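Local coordinates for protein L-threonine dehydrogenase (Flavobacterium frigidimaris, PDB 2YY7) that probably catalyses the NAD-dependent oxidation of L-threonine at its 3-hydroxyl group, as an epimerase-like member of the short-chain dehydrogenase-reductase superfamily, at residues A[9-14]-A[33-38]; A[197-202]-A[258-263]; A[153-158]-A[236-241]. One frame throughout, in Å; residues are numbered along the deposited sequence.

Interaction 1. Residues A[9-14]-A[33-38]; sequences GACGQI and ASDIRK. With NAD (nicotinamide-adenine-dinucleotide), chain E.
Gly9 N and Ala10 N both close on Ser34 O, coming from opposite faces of its carbonyl plane, and the chain then folds through a type I turn from Gly9 to Gly12. This is the glycine-rich loop of a Rossmann fold: a CB on Gly9 would run into NAD O4B and, at the backbone's phi of 87°, jam against the preceding carbonyl O, which alone calls for glycine; one on Gly12 would hit NAD O5B. The Asp35 carboxylate reads the adenosine ribose. With CG anti to the backbone N (chi1 -160°), Asp35 OD2 takes NAD O3B at 2.7 Å and is also met by Cys11 N, from above the carboxylate plane. Asp35 OD1 takes NAD O2B; it also accepts from Arg37 N, two residues on, through its anti lone pair, which makes an Asx turn. Arg37 bends at chi3 (-58°) to bring NE to NAD O2B at 2.7 Å and NH2 to NAD O3B, while a water ties NH2 to Cys11 O. Ala10 CB packs on Ala33 CB, 3.5 Å away. The loop leaves strand 5-8 and enters helix 13-26, whose Gln13 N and Ile14 N hold the diphosphate; strand 31-35 runs between strands 5-8 and 49-51, and Cys11 also touches helix 42-45.

Interaction 2. Residues A[197-202]-A[258-263]; sequences ADKKYE and KHIPEF
The Phe263 ring meets Tyr201 edge-on: Tyr201 CB lies in the ring plane, 3.8 Å from Phe263 CE1. Lys199 O, Lys200 C and Tyr201 N approach the same ring obliquely, with Phe263 CE1 3.7 Å from Tyr201 N. The contact stands at the start of a two-stranded parallel sheet, strands 200-203 and 264-267, each following a helix by a short connection and paired through backbone bonds from Lys199 and Tyr201 to Thr264. A chi1 of 175° turns the Phe263 ring away from its own backbone N and carries it to the backbone of Lys199 to Tyr201, where Ala195 of helix 187-197 and Ala253 and Ile256 of helix 249-257 also touch it. A serine in place of Phe263 would probably leave a gap there, with Tyr201 CB and the two helices deprived of the ring they pack on. Lys199, the first residue past helix 187-197 to leave helical angles, has a positive phi (70°) and turns the chain into strand 200-203. Its side chain bends twice, at chi2 and chi3, and Lys199 NZ bonds to Ile196 O rather than to Glu262, whose OE2 stays 5.1 Å from that nitrogen. The two side chains Lys199 and Ile260 meet at about a right angle, Lys199 CD against Ile260 CG2 at a tight 3.5 Å. A type I turn from Ile260 to Phe263 is closed by Phe263 N to Ile260 O at 3.0 Å. Backbones meet at Lys199 O: Phe263 CA points its hydrogen at this oxygen from 3.4 Å, and a water donates to it and to Glu262 O, 2.7 Å from each oxygen.

Interaction 3. Residues A[153-158]-A[236-241]; sequences WCEYYH and IHSSYN
His158 and His237 lie face to face, ring centroids 3.5 Å apart and planes only 12° from parallel. His158 NE2 sits over the centre of the His237 ring, and His237 ND1 over that of His158; the ring nitrogens come close, His158 NE2 to His237 NE2 at 3.2 Å, but at angles too poor for a hydrogen bond. A chi1 of 171° points the His158 ring away from its backbone N and across the contact, and its ND1 is bonded to Val163 O, which fixes the ring's rotation. Two positive charges this close would probably repel, so simultaneous protonation of both rings is unlikely. Beside the stack, Glu155 CB rests 3.6 Å from His237 O. Helix 142-161, which contributes His158, also carries Lys147 of the NAD site, and is the helix of the YxxxK motif in short-chain dehydrogenases; the loop 236-239 runs past its flank into strand 240-241 of the Rossmann sheet. A water joins Glu155 OE2 to His237 N, 2.8 Å from each, while Glu155 OE1 pairs with Arg152. Ser238 OG is buried here without a polar partner. On the far side of the helix, Trp153 meets Trp91 of the second subunit edge-to-face, and Tyr156 OH bonds Glu84 of that subunit.

Overall arrangement
Interaction 1 comes first along the chain and closes before the other two open; segments of interactions 2 and 3 then alternate. Interactions 1 and 3 reach the same large, mainly parallel Rossmann sheet, interaction 1 where the loop after strand 5-8 meets strand 31-35, interaction 3 where helix 142-161 meets the approach to strand 240-241; their centres lie about 24 Å apart. Interaction 2 belongs instead to the small two-stranded parallel sheet, its centre about 31 Å from that of interaction 1. Interactions 2 and 3 lie on opposite sides of the chain's centre, about 42 Å apart between centres. None touches another: cofactor binding, the flank of the dimer-facing helix and the outlying sheet are separate places.

Interaction 1. Residues A[9-14]-A[33-38]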
loop_
_atom_site.group_PDB
_atom_site.type_symbol
_atom_site.label_atom_id
_atom_site.label_comp_id
_atom_site.label_asym_id
_atom_site.label_seq_id
_atom_site.Cartn_x
_atom_site.Cartn_y
_atom_site.Cartn_z
ATOM N N GLY A 9 -13.277 -18.832 -3.983
ATOM C CA GLY A 9 -13.207 -18.939 -2.536
ATOM C C GLY A 9 -14.630 -19.058 -2.018
ATOM O O GLY A 9 -14.970 -18.510 -0.973
ATOM N N ALA A 10 -15.458 -19.798 -2.756
ATOM C CA ALA A 10 -16.871 -19.971 -2.429
ATOM C C ALA A 10 -17.186 -20.768 -1.170
ATOM O O ALA A 10 -18.308 -20.696 -0.658
ATOM C CB ALA A 10 -17.602 -20.593 -3.628
ATOM N N CYS A 11 -16.214 -21.524 -0.672
ATOM C CA CYS A 11 -16.424 -22.332 0.524
ATOM C C CYS A 11 -16.134 -21.586 1.826
ATOM O O CYS A 11 -16.277 -22.143 2.919
ATOM C CB CYS A 11 -15.567 -23.602 0.438
ATOM S SG CYS A 11 -16.041 -24.685 -0.947
ATOM N N GLY A 12 -15.746 -20.321 1.708
ATOM C CA GLY A 12 -15.437 -19.524 2.882
ATOM C C GLY A 12 -16.652 -19.065 3.668
ATOM O O GLY A 12 -17.800 -19.341 3.295
ATOM N N GLN A 13 -16.395 -18.354 4.764
ATOM C CA GLN A 13 -17.460 -17.848 5.620
ATOM C C GLN A 13 -18.451 -16.988 4.828
ATOM O O GLN A 13 -19.663 -17.125 4.995
ATOM C CB GLN A 13 -16.884 -17.021 6.780
ATOM C CG GLN A 13 -17.919 -16.712 7.876
ATOM C CD GLN A 13 -17.502 -15.584 8.811
ATOM O OE1 GLN A 13 -18.134 -15.355 9.840
ATOM N NE2 GLN A 13 -16.450 -14.869 8.448
ATOM N N ILE A 14 -17.939 -16.105 3.971
ATOM C CA ILE A 14 -18.809 -15.245 3.170
ATOM C C ILE A 14 -19.286 -15.962 1.913
ATOM O O ILE A 14 -20.479 -15.951 1.591
ATOM C CB ILE A 14 -18.090 -13.955 2.716
ATOM C CG1 ILE A 14 -17.520 -13.210 3.922
ATOM C CG2 ILE A 14 -19.068 -13.060 1.957
ATOM C CD1 ILE A 14 -16.678 -12.002 3.547
ATOM N N ALA A 33 -19.380 -21.895 -8.363
ATOM C CA ALA A 33 -18.614 -21.827 -7.124
ATOM C C ALA A 33 -17.258 -22.483 -7.352
ATOM O O ALA A 33 -17.178 -23.547 -7.962
ATOM C CB ALA A 33 -19.361 -22.545 -5.997
ATOM N N SER A 34 -16.194 -21.845 -6.874
ATOM C CA SER A 34 -14.850 -22.389 -7.036
ATOM C C SER A 34 -14.054 -22.150 -5.763
ATOM O O SER A 34 -14.255 -21.157 -5.066
ATOM C CB SER A 34 -14.131 -21.747 -8.231
ATOM O OG SER A 34 -13.906 -20.363 -8.030
ATOM N N ASP A 35 -13.149 -23.073 -5.467
ATOM C CA ASP A 35 -12.336 -22.989 -4.266
ATOM C C ASP A 35 -11.195 -23.991 -4.410
ATOM O O ASP A 35 -11.265 -24.899 -5.244
ATOM C CB ASP A 35 -13.206 -23.332 -3.055
ATOM C CG ASP A 35 -12.618 -22.831 -1.757
ATOM O OD1 ASP A 35 -11.628 -23.426 -1.279
ATOM O OD2 ASP A 35 -13.147 -21.830 -1.221
ATOM N N ILE A 36 -10.139 -23.831 -3.620
ATOM C CA ILE A 36 -9.026 -24.761 -3.712
ATOM C C ILE A 36 -9.357 -26.010 -2.903
ATOM O O ILE A 36 -8.789 -27.078 -3.126
ATOM C CB ILE A 36 -7.697 -24.120 -3.221
ATOM C CG1 ILE A 36 -6.526 -25.042 -3.576
ATOM C CG2 ILE A 36 -7.747 -23.873 -1.721
ATOM C CD1 ILE A 36 -5.182 -24.358 -3.582
ATOM N N ARG A 37 -10.296 -25.866 -1.973
ATOM C CA ARG A 37 -10.751 -26.977 -1.140
ATOM C C ARG A 37 -12.094 -27.452 -1.679
ATOM O O ARG A 37 -12.973 -26.640 -1.966
ATOM C CB ARG A 37 -10.942 -26.534 0.311
ATOM C CG ARG A 37 -9.677 -26.128 1.040
ATOM C CD ARG A 37 -10.025 -25.729 2.460
ATOM N NE ARG A 37 -10.997 -24.639 2.480
ATOM C CZ ARG A 37 -11.745 -24.319 3.531
ATOM N NH1 ARG A 37 -11.636 -25.010 4.659
ATOM N NH2 ARG A 37 -12.601 -23.307 3.454
ATOM N N LYS A 38 -12.254 -28.763 -1.812
ATOM C CA LYS A 38 -13.504 -29.326 -2.313
ATOM C C LYS A 38 -14.067 -30.277 -1.262
ATOM O O LYS A 38 -13.724 -31.460 -1.230
ATOM C CB LYS A 38 -13.252 -30.060 -3.635
ATOM C CG LYS A 38 -14.503 -30.529 -4.375
ATOM C CD LYS A 38 -15.028 -31.853 -3.842
ATOM C CE LYS A 38 -16.237 -32.340 -4.637
ATOM N NZ LYS A 38 -15.928 -32.570 -6.079
HETATM P PA NAD E . -12.539 -17.606 4.583
HETATM O O1A NAD E . -13.647 -18.114 5.439
HETATM O O2A NAD E . -11.169 -17.820 5.117
HETATM O O5B NAD E . -12.700 -18.112 3.091
HETATM C C5B NAD E . -11.630 -18.089 2.191
HETATM C C4B NAD E . -11.840 -19.154 1.143
HETATM O O4B NAD E . -10.836 -18.979 0.142
HETATM C C3B NAD E . -11.703 -20.579 1.730
HETATM O O3B NAD E . -12.841 -21.397 1.405
HETATM C C2B NAD E . -10.378 -21.072 1.134
HETATM O O2B NAD E . -10.362 -22.473 0.928
HETATM C C1B NAD E . -10.312 -20.267 -0.173
HETATM N N9A NAD E . -8.955 -20.205 -0.736
HETATM C C8A NAD E . -7.775 -19.991 -0.025
HETATM N N7A NAD E . -6.755 -20.029 -0.895
HETATM C C5A NAD E . -7.277 -20.240 -2.124
HETATM C C6A NAD E . -6.672 -20.401 -3.361
HETATM N N6A NAD E . -5.361 -20.424 -3.466
HETATM N N1A NAD E . -7.455 -20.642 -4.460
HETATM C C2A NAD E . -8.835 -20.722 -4.353
HETATM N N3A NAD E . -9.455 -20.594 -3.125
HETATM C C4A NAD E . -8.657 -20.362 -2.032
HETATM O O3 NAD E . -12.673 -16.013 4.440
HETATM P PN NAD E . -14.008 -15.091 4.401
HETATM O O1N NAD E . -15.088 -15.690 3.549
HETATM O O2N NAD E . -14.237 -14.654 5.805
HETATM O O5D NAD E . -13.444 -13.783 3.622
HETATM C C5D NAD E . -13.584 -13.657 2.199
HETATM C C4D NAD E . -13.038 -12.267 1.771
HETATM O O4D NAD E . -13.655 -11.249 2.538
HETATM C C3D NAD E . -11.537 -12.093 2.021
HETATM O O3D NAD E . -11.003 -11.255 1.000
HETATM C C2D NAD E . -11.481 -11.320 3.317
HETATM O O2D NAD E . -10.227 -10.686 3.409
HETATM C C1D NAD E . -12.692 -10.395 3.192
HETATM N N1N NAD E . -13.124 -9.937 4.534
HETATM C C2N NAD E . -13.697 -10.833 5.413
HETATM C C3N NAD E . -14.099 -10.394 6.670
HETATM C C7N NAD E . -14.833 -11.316 7.605
HETATM O O7N NAD E . -15.113 -10.789 8.855
HETATM N N7N NAD E . -15.150 -12.580 7.273
HETATM C C4N NAD E . -13.900 -9.053 7.050
HETATM C C5N NAD E . -13.341 -8.152 6.138
HETATM C C6N NAD E . -12.937 -8.598 4.895
HETATM O O HOH W 1 -14.789 -22.523 5.092
#

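Interaction 2. Residues A[197-202]-A[258-263]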
loop_
_atom_site.group_PDB
_atom_site.type_symbol
_atom_site.label_atom_id
_atom_site.label_comp_id
_atom_site.label_asym_id
_atom_site.label_seq_id
_atom_site.Cartn_x
_atom_site.Cartn_y
_atom_site.Cartn_z
ATOM N N ALA A 197 -23.066 -24.246 23.416
ATOM C CA ALA A 197 -22.515 -25.562 23.708
ATOM C C ALA A 197 -22.059 -25.751 25.150
ATOM O O ALA A 197 -22.419 -26.741 25.790
ATOM C CB ALA A 197 -21.357 -25.862 22.754
ATOM N N ASP A 198 -21.276 -24.805 25.664
ATOM C CA ASP A 198 -20.751 -24.916 27.023
ATOM C C ASP A 198 -21.372 -23.962 28.034
ATOM O O ASP A 198 -21.178 -24.124 29.236
ATOM C CB ASP A 198 -19.235 -24.700 27.018
ATOM C CG ASP A 198 -18.542 -25.437 25.890
ATOM O OD1 ASP A 198 -18.882 -26.617 25.651
ATOM O OD2 ASP A 198 -17.651 -24.838 25.250
ATOM N N LYS A 199 -22.105 -22.964 27.552
ATOM C CA LYS A 199 -22.730 -21.996 28.444
ATOM C C LYS A 199 -21.675 -21.101 29.090
ATOM O O LYS A 199 -21.922 -20.482 30.122
ATOM C CB LYS A 199 -23.530 -22.715 29.529
ATOM C CG LYS A 199 -24.996 -22.345 29.555
ATOM C CD LYS A 199 -25.695 -22.713 28.252
ATOM C CE LYS A 199 -25.754 -24.219 28.051
ATOM N NZ LYS A 199 -26.560 -24.579 26.848
ATOM N N LYS A 200 -20.494 -21.057 28.477
ATOM C CA LYS A 200 -19.387 -20.229 28.950
ATOM C C LYS A 200 -18.398 -20.044 27.802
ATOM O O LYS A 200 -18.333 -20.869 26.892
ATOM C CB LYS A 200 -18.690 -20.880 30.151
ATOM C CG LYS A 200 -18.075 -22.237 29.871
ATOM C CD LYS A 200 -17.450 -22.829 31.129
ATOM C CE LYS A 200 -18.475 -22.962 32.253
ATOM N NZ LYS A 200 -17.883 -23.544 33.494
ATOM N N TYR A 201 -17.631 -18.961 27.844
ATOM C CA TYR A 201 -16.678 -18.681 26.779
ATOM C C TYR A 201 -15.445 -17.937 27.279
ATOM O O TYR A 201 -15.532 -17.092 28.168
ATOM C CB TYR A 201 -17.369 -17.850 25.685
ATOM C CG TYR A 201 -16.466 -17.380 24.554
ATOM C CD1 TYR A 201 -16.422 -16.033 24.192
ATOM C CD2 TYR A 201 -15.663 -18.278 23.849
ATOM C CE1 TYR A 201 -15.602 -15.587 23.162
ATOM C CE2 TYR A 201 -14.835 -17.843 22.809
ATOM C CZ TYR A 201 -14.810 -16.493 22.473
ATOM O OH TYR A 201 -13.987 -16.044 21.469
ATOM N N GLU A 202 -14.296 -18.278 26.707
ATOM C CA GLU A 202 -13.047 -17.615 27.041
ATOM C C GLU A 202 -12.689 -16.786 25.809
ATOM O O GLU A 202 -12.248 -17.315 24.791
ATOM C CB GLU A 202 -11.963 -18.647 27.367
ATOM C CG GLU A 202 -12.247 -19.413 28.667
ATOM C CD GLU A 202 -11.114 -20.339 29.079
ATOM O OE1 GLU A 202 -11.205 -20.947 30.166
ATOM O OE2 GLU A 202 -10.133 -20.460 28.320
ATOM N N LYS A 258 -29.368 -12.484 27.736
ATOM C CA LYS A 258 -30.815 -12.303 27.740
ATOM C C LYS A 258 -31.479 -13.574 27.220
ATOM O O LYS A 258 -32.638 -13.848 27.527
ATOM C CB LYS A 258 -31.216 -11.116 26.858
ATOM C CG LYS A 258 -30.702 -9.773 27.346
ATOM C CD LYS A 258 -31.164 -8.650 26.433
ATOM C CE LYS A 258 -30.544 -7.325 26.843
ATOM N NZ LYS A 258 -30.996 -6.208 25.968
ATOM N N HIS A 259 -30.735 -14.345 26.432
ATOM C CA HIS A 259 -31.237 -15.595 25.870
ATOM C C HIS A 259 -30.727 -16.805 26.657
ATOM O O HIS A 259 -31.398 -17.835 26.730
ATOM C CB HIS A 259 -30.814 -15.738 24.406
ATOM C CG HIS A 259 -31.378 -14.684 23.504
ATOM N ND1 HIS A 259 -30.862 -13.408 23.431
ATOM C CD2 HIS A 259 -32.421 -14.718 22.640
ATOM C CE1 HIS A 259 -31.560 -12.702 22.560
ATOM N NE2 HIS A 259 -32.513 -13.472 22.066
ATOM N N ILE A 260 -29.530 -16.673 27.225
ATOM C CA ILE A 260 -28.914 -17.732 28.022
ATOM C C ILE A 260 -28.442 -17.065 29.317
ATOM O O ILE A 260 -27.288 -16.651 29.435
ATOM C CB ILE A 260 -27.709 -18.351 27.278
ATOM C CG1 ILE A 260 -28.121 -18.736 25.853
ATOM C CG2 ILE A 260 -27.221 -19.583 28.018
ATOM C CD1 ILE A 260 -26.980 -19.204 24.979
ATOM N N PRO A 261 -29.346 -16.944 30.304
ATOM C CA PRO A 261 -29.080 -16.319 31.607
ATOM C C PRO A 261 -27.881 -16.842 32.392
ATOM O O PRO A 261 -27.266 -16.097 33.154
ATOM C CB PRO A 261 -30.392 -16.531 32.365
ATOM C CG PRO A 261 -31.420 -16.560 31.267
ATOM C CD PRO A 261 -30.739 -17.421 30.233
ATOM N N GLU A 262 -27.551 -18.116 32.208
ATOM C CA GLU A 262 -26.441 -18.724 32.928
ATOM C C GLU A 262 -25.097 -18.551 32.223
ATOM O O GLU A 262 -24.060 -18.935 32.758
ATOM C CB GLU A 262 -26.710 -20.216 33.154
ATOM C CG GLU A 262 -26.809 -21.044 31.875
ATOM C CD GLU A 262 -28.201 -21.040 31.248
ATOM O OE1 GLU A 262 -28.829 -19.963 31.162
ATOM O OE2 GLU A 262 -28.661 -22.121 30.827
ATOM N N PHE A 263 -25.113 -17.972 31.028
ATOM C CA PHE A 263 -23.880 -17.765 30.273
ATOM C C PHE A 263 -22.874 -16.895 31.016
ATOM O O PHE A 263 -23.222 -15.839 31.534
ATOM C CB PHE A 263 -24.184 -17.116 28.921
ATOM C CG PHE A 263 -22.952 -16.765 28.127
ATOM C CD1 PHE A 263 -22.050 -17.752 27.742
ATOM C CD2 PHE A 263 -22.703 -15.449 27.754
ATOM C CE1 PHE A 263 -20.916 -17.437 26.996
ATOM C CE2 PHE A 263 -21.571 -15.118 27.006
ATOM C CZ PHE A 263 -20.674 -16.116 26.625
HETATM O O HOH W 2 -21.736 -20.249 32.826
#

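Interaction 3. Residues A[153-158]-A[236-241]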
loop_
_atom_site.group_PDB
_atom_site.type_symbol
_atom_site.label_atom_id
_atom_site.label_comp_id
_atom_site.label_asym_id
_atom_site.label_seq_id
_atom_site.Cartn_x
_atom_site.Cartn_y
_atom_site.Cartn_z
ATOM N N TRP A 153 -4.512 -0.547 -6.243
ATOM C CA TRP A 153 -4.477 -1.155 -7.566
ATOM C C TRP A 153 -5.855 -1.224 -8.226
ATOM O O TRP A 153 -5.965 -1.068 -9.441
ATOM C CB TRP A 153 -3.832 -2.546 -7.503
ATOM C CG TRP A 153 -2.329 -2.485 -7.506
ATOM C CD1 TRP A 153 -1.482 -2.821 -6.481
ATOM C CD2 TRP A 153 -1.492 -2.051 -8.589
ATOM N NE1 TRP A 153 -0.170 -2.624 -6.864
ATOM C CE2 TRP A 153 -0.149 -2.152 -8.150
ATOM C CE3 TRP A 153 -1.748 -1.588 -9.888
ATOM C CZ2 TRP A 153 0.937 -1.807 -8.968
ATOM C CZ3 TRP A 153 -0.667 -1.243 -10.702
ATOM C CH2 TRP A 153 0.659 -1.356 -10.236
ATOM N N CYS A 154 -6.905 -1.453 -7.440
ATOM C CA CYS A 154 -8.253 -1.491 -8.010
ATOM C C CYS A 154 -8.568 -0.132 -8.624
ATOM O O CYS A 154 -9.094 -0.041 -9.737
ATOM C CB CYS A 154 -9.299 -1.805 -6.936
ATOM S SG CYS A 154 -9.335 -3.527 -6.429
ATOM N N GLU A 155 -8.242 0.925 -7.888
ATOM C CA GLU A 155 -8.484 2.282 -8.356
ATOM C C GLU A 155 -7.643 2.567 -9.598
ATOM O O GLU A 155 -8.107 3.209 -10.547
ATOM C CB GLU A 155 -8.136 3.279 -7.253
ATOM C CG GLU A 155 -8.587 4.696 -7.533
ATOM C CD GLU A 155 -8.247 5.635 -6.397
ATOM O OE1 GLU A 155 -7.047 5.916 -6.197
ATOM O OE2 GLU A 155 -9.177 6.083 -5.700
ATOM N N TYR A 156 -6.401 2.091 -9.587
ATOM C CA TYR A 156 -5.510 2.292 -10.722
ATOM C C TYR A 156 -6.113 1.633 -11.961
ATOM O O TYR A 156 -6.254 2.271 -13.004
ATOM C CB TYR A 156 -4.133 1.680 -10.454
ATOM C CG TYR A 156 -3.111 2.033 -11.515
ATOM C CD1 TYR A 156 -2.388 3.225 -11.440
ATOM C CD2 TYR A 156 -2.895 1.198 -12.613
ATOM C CE1 TYR A 156 -1.472 3.577 -12.431
ATOM C CE2 TYR A 156 -1.979 1.547 -13.615
ATOM C CZ TYR A 156 -1.272 2.738 -13.511
ATOM O OH TYR A 156 -0.361 3.092 -14.480
ATOM N N TYR A 157 -6.459 0.353 -11.850
ATOM C CA TYR A 157 -7.040 -0.372 -12.978
ATOM C C TYR A 157 -8.317 0.277 -13.502
ATOM O O TYR A 157 -8.593 0.240 -14.703
ATOM C CB TYR A 157 -7.310 -1.832 -12.597
ATOM C CG TYR A 157 -6.133 -2.750 -12.852
ATOM C CD1 TYR A 157 -6.141 -3.645 -13.921
ATOM C CD2 TYR A 157 -5.009 -2.717 -12.032
ATOM C CE1 TYR A 157 -5.062 -4.484 -14.169
ATOM C CE2 TYR A 157 -3.919 -3.554 -12.269
ATOM C CZ TYR A 157 -3.953 -4.437 -13.339
ATOM O OH TYR A 157 -2.884 -5.277 -13.573
ATOM N N HIS A 158 -9.106 0.858 -12.607
ATOM C CA HIS A 158 -10.328 1.527 -13.030
ATOM C C HIS A 158 -9.985 2.793 -13.810
ATOM O O HIS A 158 -10.442 2.986 -14.942
ATOM C CB HIS A 158 -11.186 1.938 -11.837
ATOM C CG HIS A 158 -12.339 2.812 -12.217
ATOM N ND1 HIS A 158 -13.476 2.318 -12.820
ATOM C CD2 HIS A 158 -12.497 4.155 -12.157
ATOM C CE1 HIS A 158 -14.285 3.321 -13.117
ATOM N NE2 HIS A 158 -13.715 4.446 -12.726
ATOM N N ILE A 236 -16.570 5.779 -5.842
ATOM C CA ILE A 236 -15.292 5.496 -5.206
ATOM C C ILE A 236 -14.781 4.195 -5.820
ATOM O O ILE A 236 -15.472 3.172 -5.808
ATOM C CB ILE A 236 -15.448 5.357 -3.677
ATOM C CG1 ILE A 236 -16.036 6.655 -3.106
ATOM C CG2 ILE A 236 -14.092 5.061 -3.035
ATOM C CD1 ILE A 236 -16.231 6.652 -1.600
ATOM N N HIS A 237 -13.566 4.236 -6.357
ATOM C CA HIS A 237 -13.008 3.073 -7.024
ATOM C C HIS A 237 -11.891 2.341 -6.286
ATOM O O HIS A 237 -11.237 1.450 -6.837
ATOM C CB HIS A 237 -12.602 3.502 -8.431
ATOM C CG HIS A 237 -13.715 4.184 -9.168
ATOM N ND1 HIS A 237 -14.834 3.510 -9.608
ATOM C CD2 HIS A 237 -13.929 5.490 -9.454
ATOM C CE1 HIS A 237 -15.689 4.371 -10.132
ATOM N NE2 HIS A 237 -15.165 5.580 -10.049
ATOM N N SER A 238 -11.693 2.723 -5.028
ATOM C CA SER A 238 -10.723 2.077 -4.158
ATOM C C SER A 238 -11.608 1.069 -3.424
ATOM O O SER A 238 -11.729 -0.081 -3.847
ATOM C CB SER A 238 -10.113 3.099 -3.187
ATOM O OG SER A 238 -11.116 3.900 -2.579
ATOM N N SER A 239 -12.246 1.510 -2.342
ATOM C CA SER A 239 -13.166 0.656 -1.589
ATOM C C SER A 239 -14.026 1.531 -0.682
ATOM O O SER A 239 -13.550 2.531 -0.135
ATOM C CB SER A 239 -12.410 -0.376 -0.750
ATOM O OG SER A 239 -13.304 -1.348 -0.217
ATOM N N TYR A 240 -15.291 1.150 -0.533
ATOM C CA TYR A 240 -16.240 1.893 0.291
ATOM C C TYR A 240 -16.228 1.508 1.760
ATOM O O TYR A 240 -16.163 0.324 2.099
ATOM C CB TYR A 240 -17.670 1.668 -0.219
ATOM C CG TYR A 240 -18.101 2.544 -1.369
ATOM C CD1 TYR A 240 -18.667 3.798 -1.138
ATOM C CD2 TYR A 240 -17.969 2.112 -2.685
ATOM C CE1 TYR A 240 -19.097 4.601 -2.197
ATOM C CE2 TYR A 240 -18.393 2.906 -3.749
ATOM C CZ TYR A 240 -18.957 4.146 -3.495
ATOM O OH TYR A 240 -19.391 4.924 -4.540
ATOM N N ASN A 241 -16.280 2.509 2.633
ATOM C CA ASN A 241 -16.382 2.239 4.057
ATOM C C ASN A 241 -17.778 1.607 4.124
ATOM O O ASN A 241 -18.656 1.965 3.337
ATOM C CB ASN A 241 -16.363 3.543 4.866
ATOM C CG ASN A 241 -15.000 3.846 5.477
ATOM O OD1 ASN A 241 -14.023 3.136 5.243
ATOM N ND2 ASN A 241 -14.934 4.909 6.266
HETATM O O HOH W 3 -11.837 6.418 -6.472
#